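Local coordinates for protein leucine aminopeptidase 2 (Saccharomyces cerevisiae, PDB 2XQ0) that cleaves the N-terminal residue from small peptides, preferring di- and tripeptides, as a zinc aminopeptidase of the M1 family, and has low epoxide hydrolase activity in vitro, at residues A[123-131]-A[142-153]; A[267-275]-A[583-591]. All coordinates share one frame; numbering follows the deposited sequence.

Interaction 1: residues A[123-131]-A[142-153]. With BES (2-(3-amino-2-hydroxy-4-phenyl-butyrylamino)-4-methyl-pentanoic acid), chain B.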
loop_
_atom_site.group_PDB
_atom_site.type_symbol
_atom_site.label_atom_id
_atom_site.label_comp_id
_atom_site.label_asym_id
_atom_site.label_seq_id
_atom_site.Cartn_x
_atom_site.Cartn_y
_atom_site.Cartn_z
ATOM N N LYS A 123 -18.076 -15.022 4.737
ATOM C CA LYS A 123 -18.076 -13.552 4.720
ATOM C C LYS A 123 -16.715 -12.909 5.059
ATOM O O LYS A 123 -16.586 -11.675 5.097
ATOM C CB LYS A 123 -19.164 -12.996 5.645
ATOM C CG LYS A 123 -20.585 -13.234 5.157
ATOM C CD LYS A 123 -21.498 -12.082 5.574
ATOM C CE LYS A 123 -22.960 -12.352 5.240
ATOM N NZ LYS A 123 -23.587 -13.317 6.191
ATOM N N CYS A 124 -15.713 -13.748 5.309
ATOM C CA CYS A 124 -14.354 -13.296 5.607
ATOM C C CYS A 124 -13.920 -12.186 4.655
ATOM O O CYS A 124 -14.065 -12.327 3.455
ATOM C CB CYS A 124 -13.374 -14.458 5.449
ATOM S SG CYS A 124 -11.668 -14.037 5.903
ATOM N N THR A 125 -13.405 -11.083 5.191
ATOM C CA THR A 125 -12.935 -9.978 4.353
ATOM C C THR A 125 -11.412 -9.957 4.242
ATOM O O THR A 125 -10.833 -9.075 3.600
ATOM C CB THR A 125 -13.404 -8.612 4.905
ATOM O OG1 THR A 125 -12.851 -8.404 6.214
ATOM C CG2 THR A 125 -14.939 -8.554 4.975
ATOM N N ALA A 126 -10.757 -10.922 4.874
ATOM C CA ALA A 126 -9.288 -10.924 4.917
ATOM C C ALA A 126 -8.632 -11.744 3.779
ATOM O O ALA A 126 -7.456 -11.545 3.446
ATOM C CB ALA A 126 -8.805 -11.394 6.288
ATOM N N LEU A 127 -9.401 -12.635 3.151
ATOM C CA LEU A 127 -8.806 -13.615 2.256
ATOM C C LEU A 127 -9.396 -13.551 0.868
ATOM O O LEU A 127 -10.573 -13.224 0.694
ATOM C CB LEU A 127 -8.992 -15.037 2.818
ATOM C CG LEU A 127 -8.329 -15.287 4.184
ATOM C CD1 LEU A 127 -8.845 -16.595 4.823
ATOM C CD2 LEU A 127 -6.793 -15.283 4.083
ATOM N N GLN A 128 -8.575 -13.860 -0.127
ATOM C CA GLN A 128 -9.107 -14.210 -1.433
ATOM C C GLN A 128 -8.715 -15.660 -1.770
ATOM O O GLN A 128 -7.557 -16.061 -1.589
ATOM C CB GLN A 128 -8.646 -13.255 -2.545
ATOM C CG GLN A 128 -9.404 -13.555 -3.882
ATOM C CD GLN A 128 -8.837 -12.841 -5.106
ATOM O OE1 GLN A 128 -7.834 -12.131 -5.029
ATOM N NE2 GLN A 128 -9.489 -13.031 -6.249
ATOM N N TRP A 129 -9.686 -16.447 -2.230
ATOM C CA TRP A 129 -9.429 -17.839 -2.611
ATOM C C TRP A 129 -9.557 -17.979 -4.102
ATOM O O TRP A 129 -10.520 -17.487 -4.681
ATOM C CB TRP A 129 -10.444 -18.792 -1.957
ATOM C CG TRP A 129 -10.444 -18.759 -0.454
ATOM C CD1 TRP A 129 -11.134 -17.905 0.346
ATOM C CD2 TRP A 129 -9.717 -19.632 0.420
ATOM N NE1 TRP A 129 -10.881 -18.187 1.673
ATOM C CE2 TRP A 129 -10.012 -19.242 1.743
ATOM C CE3 TRP A 129 -8.842 -20.704 0.209
ATOM C CZ2 TRP A 129 -9.470 -19.885 2.851
ATOM C CZ3 TRP A 129 -8.302 -21.344 1.314
ATOM C CH2 TRP A 129 -8.626 -20.934 2.621
ATOM N N LEU A 130 -8.594 -18.658 -4.720
ATOM C CA LEU A 130 -8.693 -19.040 -6.121
ATOM C C LEU A 130 -8.695 -20.555 -6.263
ATOM O O LEU A 130 -7.919 -21.243 -5.600
ATOM C CB LEU A 130 -7.525 -18.455 -6.921
ATOM C CG LEU A 130 -7.545 -16.940 -7.118
ATOM C CD1 LEU A 130 -6.767 -16.248 -6.018
ATOM C CD2 LEU A 130 -6.964 -16.577 -8.463
ATOM N N ASN A 131 -9.565 -21.074 -7.124
ATOM C CA ASN A 131 -9.579 -22.508 -7.432
ATOM C C ASN A 131 -8.666 -22.885 -8.607
ATOM O O ASN A 131 -8.132 -22.008 -9.287
ATOM C CB ASN A 131 -11.007 -22.995 -7.690
ATOM C CG ASN A 131 -11.659 -22.299 -8.872
ATOM O OD1 ASN A 131 -11.041 -22.130 -9.924
ATOM N ND2 ASN A 131 -12.913 -21.898 -8.706
ATOM N N VAL A 142 -4.596 -19.100 -2.053
ATOM C CA VAL A 142 -5.260 -18.161 -1.173
ATOM C C VAL A 142 -4.211 -17.194 -0.645
ATOM O O VAL A 142 -3.049 -17.566 -0.469
ATOM C CB VAL A 142 -5.932 -18.889 -0.011
ATOM C CG1 VAL A 142 -4.879 -19.694 0.763
ATOM C CG2 VAL A 142 -6.697 -17.920 0.915
ATOM N N PHE A 143 -4.605 -15.947 -0.419
ATOM C CA PHE A 143 -3.694 -14.982 0.213
ATOM C C PHE A 143 -4.503 -14.009 1.034
ATOM O O PHE A 143 -5.685 -13.803 0.763
ATOM C CB PHE A 143 -2.846 -14.244 -0.829
ATOM C CG PHE A 143 -3.638 -13.333 -1.730
ATOM C CD1 PHE A 143 -3.872 -12.011 -1.375
ATOM C CD2 PHE A 143 -4.151 -13.799 -2.925
ATOM C CE1 PHE A 143 -4.612 -11.185 -2.216
ATOM C CE2 PHE A 143 -4.865 -12.980 -3.767
ATOM C CZ PHE A 143 -5.103 -11.679 -3.415
ATOM N N SER A 144 -3.860 -13.407 2.025
ATOM C CA SER A 144 -4.500 -12.417 2.890
ATOM C C SER A 144 -4.084 -10.991 2.564
ATOM O O SER A 144 -3.091 -10.738 1.869
ATOM C CB SER A 144 -4.125 -12.708 4.342
ATOM O OG SER A 144 -2.743 -12.452 4.513
ATOM N N GLN A 145 -4.864 -10.049 3.074
ATOM C CA GLN A 145 -4.521 -8.637 3.052
ATOM C C GLN A 145 -5.282 -8.057 4.244
ATOM O O GLN A 145 -6.513 -7.996 4.221
ATOM C CB GLN A 145 -4.981 -7.980 1.749
ATOM C CG GLN A 145 -5.056 -6.456 1.821
ATOM C CD GLN A 145 -3.710 -5.833 2.126
ATOM O OE1 GLN A 145 -2.725 -6.104 1.438
ATOM N NE2 GLN A 145 -3.655 -5.009 3.168
ATOM N N LEU A 146 -4.560 -7.684 5.295
ATOM C CA LEU A 146 -5.200 -7.347 6.571
ATOM C C LEU A 146 -5.328 -5.849 6.844
ATOM O O LEU A 146 -6.168 -5.409 7.651
ATOM C CB LEU A 146 -4.484 -8.042 7.740
ATOM C CG LEU A 146 -4.316 -9.553 7.603
ATOM C CD1 LEU A 146 -3.852 -10.169 8.928
ATOM C CD2 LEU A 146 -5.603 -10.198 7.120
ATOM N N GLU A 147 -4.515 -5.047 6.179
ATOM C CA GLU A 147 -4.556 -3.604 6.461
ATOM C C GLU A 147 -5.833 -3.013 5.875
ATOM O O GLU A 147 -6.184 -3.345 4.750
ATOM C CB GLU A 147 -3.332 -2.906 5.861
ATOM C CG GLU A 147 -3.056 -1.505 6.437
ATOM C CD GLU A 147 -1.742 -0.940 5.903
ATOM O OE1 GLU A 147 -1.072 -1.668 5.157
ATOM O OE2 GLU A 147 -1.391 0.210 6.211
ATOM N N ALA A 148 -6.540 -2.159 6.620
ATOM C CA ALA A 148 -6.149 -1.695 7.947
ATOM C C ALA A 148 -6.752 -2.508 9.095
ATOM O O ALA A 148 -6.044 -2.834 10.049
ATOM C CB ALA A 148 -6.537 -0.233 8.119
ATOM N N ILE A 149 -8.053 -2.803 9.025
ATOM C CA ILE A 149 -8.710 -3.570 10.099
ATOM C C ILE A 149 -9.377 -4.888 9.673
ATOM O O ILE A 149 -10.476 -5.226 10.128
ATOM C CB ILE A 149 -9.719 -2.712 10.866
ATOM C CG1 ILE A 149 -10.790 -2.150 9.918
ATOM C CG2 ILE A 149 -8.969 -1.564 11.600
ATOM C CD1 ILE A 149 -11.954 -1.460 10.655
ATOM N N HIS A 150 -8.701 -5.653 8.830
ATOM C CA HIS A 150 -9.239 -6.952 8.410
ATOM C C HIS A 150 -8.611 -8.122 9.174
ATOM O O HIS A 150 -9.037 -9.271 9.005
ATOM C CB HIS A 150 -9.044 -7.140 6.901
ATOM C CG HIS A 150 -9.827 -6.168 6.077
ATOM N ND1 HIS A 150 -11.203 -6.201 6.005
ATOM C CD2 HIS A 150 -9.433 -5.121 5.316
ATOM C CE1 HIS A 150 -11.622 -5.221 5.224
ATOM N NE2 HIS A 150 -10.568 -4.556 4.785
ATOM N N ALA A 151 -7.600 -7.856 9.997
ATOM C CA ALA A 151 -7.004 -8.948 10.779
ATOM C C ALA A 151 -8.068 -9.608 11.649
ATOM O O ALA A 151 -8.079 -10.828 11.825
ATOM C CB ALA A 151 -5.854 -8.456 11.613
ATOM N N ARG A 152 -8.976 -8.798 12.183
ATOM C CA ARG A 152 -10.082 -9.311 13.003
ATOM C C ARG A 152 -11.043 -10.202 12.197
ATOM O O ARG A 152 -11.926 -10.831 12.767
ATOM C CB ARG A 152 -10.857 -8.150 13.646
ATOM C CG ARG A 152 -11.604 -7.288 12.612
ATOM C CD ARG A 152 -12.142 -5.968 13.189
ATOM N NE ARG A 152 -11.058 -5.082 13.620
ATOM C CZ ARG A 152 -11.199 -3.829 14.055
ATOM N NH1 ARG A 152 -12.404 -3.265 14.164
ATOM N NH2 ARG A 152 -10.117 -3.136 14.394
ATOM N N SER A 153 -10.883 -10.262 10.878
ATOM C CA SER A 153 -11.746 -11.150 10.081
ATOM C C SER A 153 -11.007 -12.452 9.780
ATOM O O SER A 153 -11.566 -13.395 9.187
ATOM C CB SER A 153 -12.185 -10.444 8.796
ATOM O OG SER A 153 -13.174 -11.160 8.088
HETATM N N2 BES B . 0.257 -1.472 2.653
HETATM C C1 BES B . 0.210 -0.384 1.698
HETATM C C6 BES B . -1.059 -0.483 0.849
HETATM C C7 BES B . -2.283 -0.320 1.721
HETATM C C8 BES B . -2.336 0.714 2.649
HETATM C C12 BES B . -3.347 -1.210 1.611
HETATM C C9 BES B . -3.456 0.865 3.458
HETATM C C11 BES B . -4.468 -1.059 2.423
HETATM C C10 BES B . -4.524 -0.020 3.347
HETATM C C2 BES B . 1.449 -0.387 0.794
HETATM O O2 BES B . 2.701 -0.319 1.492
HETATM C C3 BES B . 1.326 0.785 -0.121
HETATM O O3 BES B . 1.481 1.940 0.284
HETATM N N1 BES B . 1.017 0.384 -1.348
HETATM C C4 BES B . 0.802 1.194 -2.529
HETATM C C13 BES B . 2.147 1.135 -3.244
HETATM C C14 BES B . 2.699 2.514 -3.580
HETATM C C15 BES B . 4.208 2.439 -3.784
HETATM C C16 BES B . 2.340 3.549 -2.516
HETATM C C5 BES B . -0.223 0.474 -3.358
HETATM O O1 BES B . -0.938 1.133 -4.146
HETATM O O4 BES B . -0.327 -0.771 -3.223
HETATM O O HOH W 1 -8.451 -8.746 2.330
#
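The beta hairpin of strands 127-130 and 141-144 pairs Gln128 with Phe143 as an antiparallel hydrogen-bonded pair. Gln128 N bonds to Phe143 O (3.0 Å), and Phe143 N bonds back to Gln128 O. On the face that carries Trp129 and Val142, Val142 CG2 sits over the six-membered ring of Trp129, 3.5 Å from its centroid, a CH-pi contact. Trp129 CG is anti to its carbonyl carbon (chi1 -60°), which lays the ring alongside the valine. On the other face Gln128 and Phe143 run side by side. Gln128 OE1 lies 3.2 Å from Phe143 CZ, and its polar partner is Ser270 OG.

Beyond the strands, Gln145 N bonds to Ala126 O. This leads into the loop with Gln145, Leu146 and Glu147 of the substrate site, where Glu147 OE1 accepts a bond from the bestatin amine N2 (2.8 Å). The same loop folds back on Thr125. Thr125 N points straight at Ser153 OG (2.9 Å, 171°). Thr125 OG1 shares a hydrogen bond with His150 ND1 (2.8 Å), the side chains crossing at about a right angle. One water donates to both Thr125 O and Gln145 O.

Interaction 2: residues A[267-275]-A[583-591]. With BES (2-(3-amino-2-hydroxy-4-phenyl-butyrylamino)-4-methyl-pentanoic acid), chain B.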
loop_
_atom_site.group_PDB
_atom_site.type_symbol
_atom_site.label_atom_id
_atom_site.label_comp_id
_atom_site.label_asym_id
_atom_site.label_seq_id
_atom_site.Cartn_x
_atom_site.Cartn_y
_atom_site.Cartn_z
ATOM N N ASN A 267 2.558 -12.157 -6.194
ATOM C CA ASN A 267 1.252 -12.779 -6.055
ATOM C C ASN A 267 0.573 -13.119 -7.374
ATOM O O ASN A 267 1.088 -12.801 -8.453
ATOM C CB ASN A 267 0.343 -11.875 -5.226
ATOM C CG ASN A 267 0.088 -12.421 -3.843
ATOM O OD1 ASN A 267 -0.112 -13.619 -3.664
ATOM N ND2 ASN A 267 0.080 -11.540 -2.856
ATOM N N VAL A 268 -0.592 -13.753 -7.265
ATOM C CA VAL A 268 -1.445 -14.055 -8.414
ATOM C C VAL A 268 -1.945 -12.765 -9.059
ATOM O O VAL A 268 -1.931 -11.701 -8.441
ATOM C CB VAL A 268 -2.653 -14.958 -8.010
ATOM C CG1 VAL A 268 -2.165 -16.329 -7.560
ATOM C CG2 VAL A 268 -3.471 -14.302 -6.908
ATOM N N ASP A 269 -2.414 -12.859 -10.295
ATOM C CA ASP A 269 -2.792 -11.660 -11.038
ATOM C C ASP A 269 -3.959 -10.861 -10.430
ATOM O O ASP A 269 -4.065 -9.660 -10.665
ATOM C CB ASP A 269 -3.014 -11.992 -12.524
ATOM C CG ASP A 269 -1.862 -12.807 -13.115
ATOM O OD1 ASP A 269 -0.890 -12.209 -13.627
ATOM O OD2 ASP A 269 -1.922 -14.056 -13.055
ATOM N N SER A 270 -4.796 -11.506 -9.615
ATOM C CA SER A 270 -5.906 -10.805 -8.949
ATOM C C SER A 270 -5.486 -9.890 -7.794
ATOM O O SER A 270 -6.309 -9.160 -7.225
ATOM C CB SER A 270 -6.945 -11.805 -8.432
ATOM O OG SER A 270 -6.387 -12.673 -7.458
ATOM N N TYR A 271 -4.208 -9.917 -7.441
ATOM C CA TYR A 271 -3.741 -9.107 -6.331
ATOM C C TYR A 271 -4.043 -7.612 -6.562
ATOM O O TYR A 271 -3.680 -7.055 -7.597
ATOM C CB TYR A 271 -2.253 -9.354 -6.083
ATOM C CG TYR A 271 -1.779 -8.739 -4.793
ATOM C CD1 TYR A 271 -2.151 -9.281 -3.572
ATOM C CD2 TYR A 271 -0.958 -7.622 -4.796
ATOM C CE1 TYR A 271 -1.728 -8.721 -2.388
ATOM C CE2 TYR A 271 -0.536 -7.048 -3.620
ATOM C CZ TYR A 271 -0.924 -7.602 -2.420
ATOM O OH TYR A 271 -0.497 -7.035 -1.256
ATOM N N PRO A 272 -4.704 -6.959 -5.591
ATOM C CA PRO A 272 -5.280 -5.622 -5.810
ATOM C C PRO A 272 -4.391 -4.425 -5.447
ATOM O O PRO A 272 -4.728 -3.302 -5.819
ATOM C CB PRO A 272 -6.514 -5.637 -4.900
ATOM C CG PRO A 272 -6.086 -6.511 -3.747
ATOM C CD PRO A 272 -5.102 -7.522 -4.287
ATOM N N TYR A 273 -3.297 -4.641 -4.725
ATOM C CA TYR A 273 -2.410 -3.537 -4.380
ATOM C C TYR A 273 -1.109 -3.687 -5.132
ATOM O O TYR A 273 -0.906 -4.685 -5.821
ATOM C CB TYR A 273 -2.192 -3.469 -2.866
ATOM C CG TYR A 273 -3.491 -3.281 -2.116
ATOM C CD1 TYR A 273 -3.985 -2.016 -1.849
ATOM C CD2 TYR A 273 -4.242 -4.374 -1.709
ATOM C CE1 TYR A 273 -5.184 -1.843 -1.185
ATOM C CE2 TYR A 273 -5.438 -4.213 -1.047
ATOM C CZ TYR A 273 -5.908 -2.947 -0.785
ATOM O OH TYR A 273 -7.106 -2.787 -0.120
ATOM N N GLY A 274 -0.246 -2.682 -5.030
ATOM C CA GLY A 274 1.041 -2.721 -5.695
ATOM C C GLY A 274 1.925 -3.592 -4.822
ATOM O O GLY A 274 2.735 -4.372 -5.307
ATOM N N GLY A 275 1.734 -3.483 -3.513
ATOM C CA GLY A 275 2.530 -4.261 -2.584
ATOM C C GLY A 275 2.000 -4.151 -1.181
ATOM O O GLY A 275 1.179 -3.281 -0.910
ATOM N N LEU A 583 -8.105 -5.822 -19.438
ATOM C CA LEU A 583 -8.688 -5.646 -18.119
ATOM C C LEU A 583 -9.036 -7.008 -17.510
ATOM O O LEU A 583 -9.217 -7.149 -16.297
ATOM C CB LEU A 583 -9.931 -4.768 -18.240
ATOM C CG LEU A 583 -10.158 -3.740 -17.140
ATOM C CD1 LEU A 583 -10.105 -4.414 -15.783
ATOM C CD2 LEU A 583 -9.129 -2.660 -17.233
ATOM N N GLY A 584 -9.124 -8.021 -18.362
ATOM C CA GLY A 584 -9.388 -9.366 -17.895
ATOM C C GLY A 584 -8.102 -10.076 -17.531
ATOM O O GLY A 584 -8.116 -11.243 -17.126
ATOM N N THR A 585 -6.985 -9.366 -17.675
ATOM C CA THR A 585 -5.672 -9.950 -17.419
ATOM C C THR A 585 -5.004 -9.377 -16.161
ATOM O O THR A 585 -4.070 -9.978 -15.631
ATOM C CB THR A 585 -4.725 -9.799 -18.648
ATOM O OG1 THR A 585 -4.201 -8.470 -18.701
ATOM C CG2 THR A 585 -5.473 -10.107 -19.953
ATOM N N VAL A 586 -5.484 -8.227 -15.686
ATOM C CA VAL A 586 -4.940 -7.600 -14.477
ATOM C C VAL A 586 -5.994 -7.414 -13.380
ATOM O O VAL A 586 -7.183 -7.321 -13.664
ATOM C CB VAL A 586 -4.249 -6.231 -14.773
ATOM C CG1 VAL A 586 -3.037 -6.419 -15.685
ATOM C CG2 VAL A 586 -5.232 -5.241 -15.385
ATOM N N GLY A 587 -5.543 -7.359 -12.128
ATOM C CA GLY A 587 -6.431 -7.195 -10.985
ATOM C C GLY A 587 -6.045 -6.036 -10.073
ATOM O O GLY A 587 -6.781 -5.679 -9.152
ATOM N N ARG A 588 -4.881 -5.446 -10.322
ATOM C CA ARG A 588 -4.420 -4.316 -9.518
ATOM C C ARG A 588 -5.405 -3.149 -9.601
ATOM O O ARG A 588 -5.678 -2.646 -10.686
ATOM C CB ARG A 588 -3.032 -3.864 -9.979
ATOM C CG ARG A 588 -2.407 -2.802 -9.089
ATOM C CD ARG A 588 -0.945 -2.576 -9.442
ATOM N NE ARG A 588 -0.350 -1.534 -8.615
ATOM C CZ ARG A 588 0.855 -1.017 -8.813
ATOM N NH1 ARG A 588 1.614 -1.453 -9.808
ATOM N NH2 ARG A 588 1.305 -0.064 -8.010
ATOM N N MET A 589 -5.933 -2.718 -8.455
ATOM C CA MET A 589 -6.985 -1.699 -8.445
ATOM C C MET A 589 -6.614 -0.469 -9.253
ATOM O O MET A 589 -7.424 0.049 -10.028
ATOM C CB MET A 589 -7.370 -1.303 -7.015
ATOM C CG MET A 589 -8.396 -2.233 -6.389
ATOM S SD MET A 589 -8.955 -1.730 -4.748
ATOM C CE MET A 589 -7.462 -1.931 -3.776
ATOM N N LYS A 590 -5.379 -0.013 -9.086
ATOM C CA LYS A 590 -4.933 1.210 -9.761
ATOM C C LYS A 590 -5.183 1.190 -11.274
ATOM O O LYS A 590 -5.347 2.249 -11.884
ATOM C CB LYS A 590 -3.457 1.498 -9.448
ATOM C CG LYS A 590 -2.489 1.180 -10.580
ATOM C CD LYS A 590 -1.023 1.444 -10.198
ATOM C CE LYS A 590 -0.674 2.924 -10.189
ATOM N NZ LYS A 590 0.805 3.136 -10.177
ATOM N N PHE A 591 -5.211 0.002 -11.884
ATOM C CA PHE A 591 -5.484 -0.112 -13.325
ATOM C C PHE A 591 -6.930 -0.488 -13.615
ATOM O O PHE A 591 -7.563 0.078 -14.512
ATOM C CB PHE A 591 -4.562 -1.133 -13.999
ATOM C CG PHE A 591 -3.099 -0.886 -13.756
ATOM C CD1 PHE A 591 -2.542 0.352 -14.014
ATOM C CD2 PHE A 591 -2.284 -1.905 -13.277
ATOM C CE1 PHE A 591 -1.198 0.576 -13.786
ATOM C CE2 PHE A 591 -0.936 -1.684 -13.050
ATOM C CZ PHE A 591 -0.397 -0.448 -13.303
HETATM N N2 BES B . 0.257 -1.472 2.653
HETATM C C1 BES B . 0.210 -0.384 1.698
HETATM C C6 BES B . -1.059 -0.483 0.849
HETATM C C7 BES B . -2.283 -0.320 1.721
HETATM C C8 BES B . -2.336 0.714 2.649
HETATM C C12 BES B . -3.347 -1.210 1.611
HETATM C C9 BES B . -3.456 0.865 3.458
HETATM C C11 BES B . -4.468 -1.059 2.423
HETATM C C10 BES B . -4.524 -0.020 3.347
HETATM C C2 BES B . 1.449 -0.387 0.794
HETATM O O2 BES B . 2.701 -0.319 1.492
HETATM C C3 BES B . 1.326 0.785 -0.121
HETATM O O3 BES B . 1.481 1.940 0.284
HETATM N N1 BES B . 1.017 0.384 -1.348
HETATM C C4 BES B . 0.802 1.194 -2.529
HETATM C C13 BES B . 2.147 1.135 -3.244
HETATM C C14 BES B . 2.699 2.514 -3.580
HETATM C C15 BES B . 4.208 2.439 -3.784
HETATM C C16 BES B . 2.340 3.549 -2.516
HETATM C C5 BES B . -0.223 0.474 -3.358
HETATM O O1 BES B . -0.938 1.133 -4.146
HETATM O O4 BES B . -0.327 -0.771 -3.223
HETATM O O HOH W 2 -1.348 -9.698 -14.194
HETATM O O HOH W 3 -8.431 -7.799 -8.001
HETATM O O HOH W 4 -3.961 -0.707 -6.519
#
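The backbones of 267-275 and 583-591 run close beside each other, with Pro272 CA 4.0 Å from Arg588 CA. The first of these segments is an irregular loop with a type I beta turn from Val268 to Tyr271. Met589 N donates to Pro272 O (3.0 Å). The donor is tilted 31° from the carbonyl plane. Pro272 O also accepts from a water that is bound by Lys590 N. Two more waters bridge the segments: one donates to Asp269 OD1 and Thr585 O, the other to Ser270 O and Gly587 O. Asp269 OD1 also forms a salt bridge with Arg231.

Arg588 is the N-cap residue of helix 589-600 in the C-terminal region. The contact therefore sets the start of this helix against the substrate loop of the peptidase domain. That loop carries the glycine-rich part of the M1 substrate site. Gly274 N donates to bestatin carboxylate O4 (2.6 Å). A weak bond from Gly275 N reaches the same carboxylate oxygen.

Met589 reaches the loop through its methyl group. Met589 CE lies over one face of the Tyr273 ring, offset toward the rim and 3.5 Å from Tyr273 CE1, as a CH-pi contact. The bend at the end of the chain (chi3 -67°) turns this methyl onto the ring. Bestatin C12 lies over the opposite face, 3.4 Å from Tyr273 CE1, so the ring is held between inhibitor and methionine. Met589 CE also touches Pro272 CB at 4.0 Å.

Arg588 stretches out from CG to NE. Gly274 CA lies over one face of the Arg588 guanidinium, toward its rim, 3.4 Å from Arg588 NE. The aliphatic CD of Lys590 lies over the other face. The carbonyl oxygen of Tyr273 is buried here without a polar partner.

How the interactions relate
Interactions 1 and 2 have centres 15 Å apart and touch directly. Gln128 OE1 and Ser270 OG are 2.9 Å apart, a probable hydrogen bond. Phe143 CE1 meets Tyr271 CD1 at 3.4 Å, their ring planes about 60° apart. Gln145 CG packs on Tyr273 CE2 at 3.7 Å. Loop 267-275 thus meets the hairpin and its following loop through Ser270, Tyr271 and Tyr273, and 583-591 mainly through Pro272, Tyr273 and Gly274. Both interactions hold bestatin, interaction 1 at its amine and phenyl group, interaction 2 at its carboxylate and phenyl group. Tyr390 OH and Glu277 OE1 also bond the inhibitor. The Gln145 side chain is about 10 Å, and that of Tyr273 about 9 Å, from the catalytic zinc.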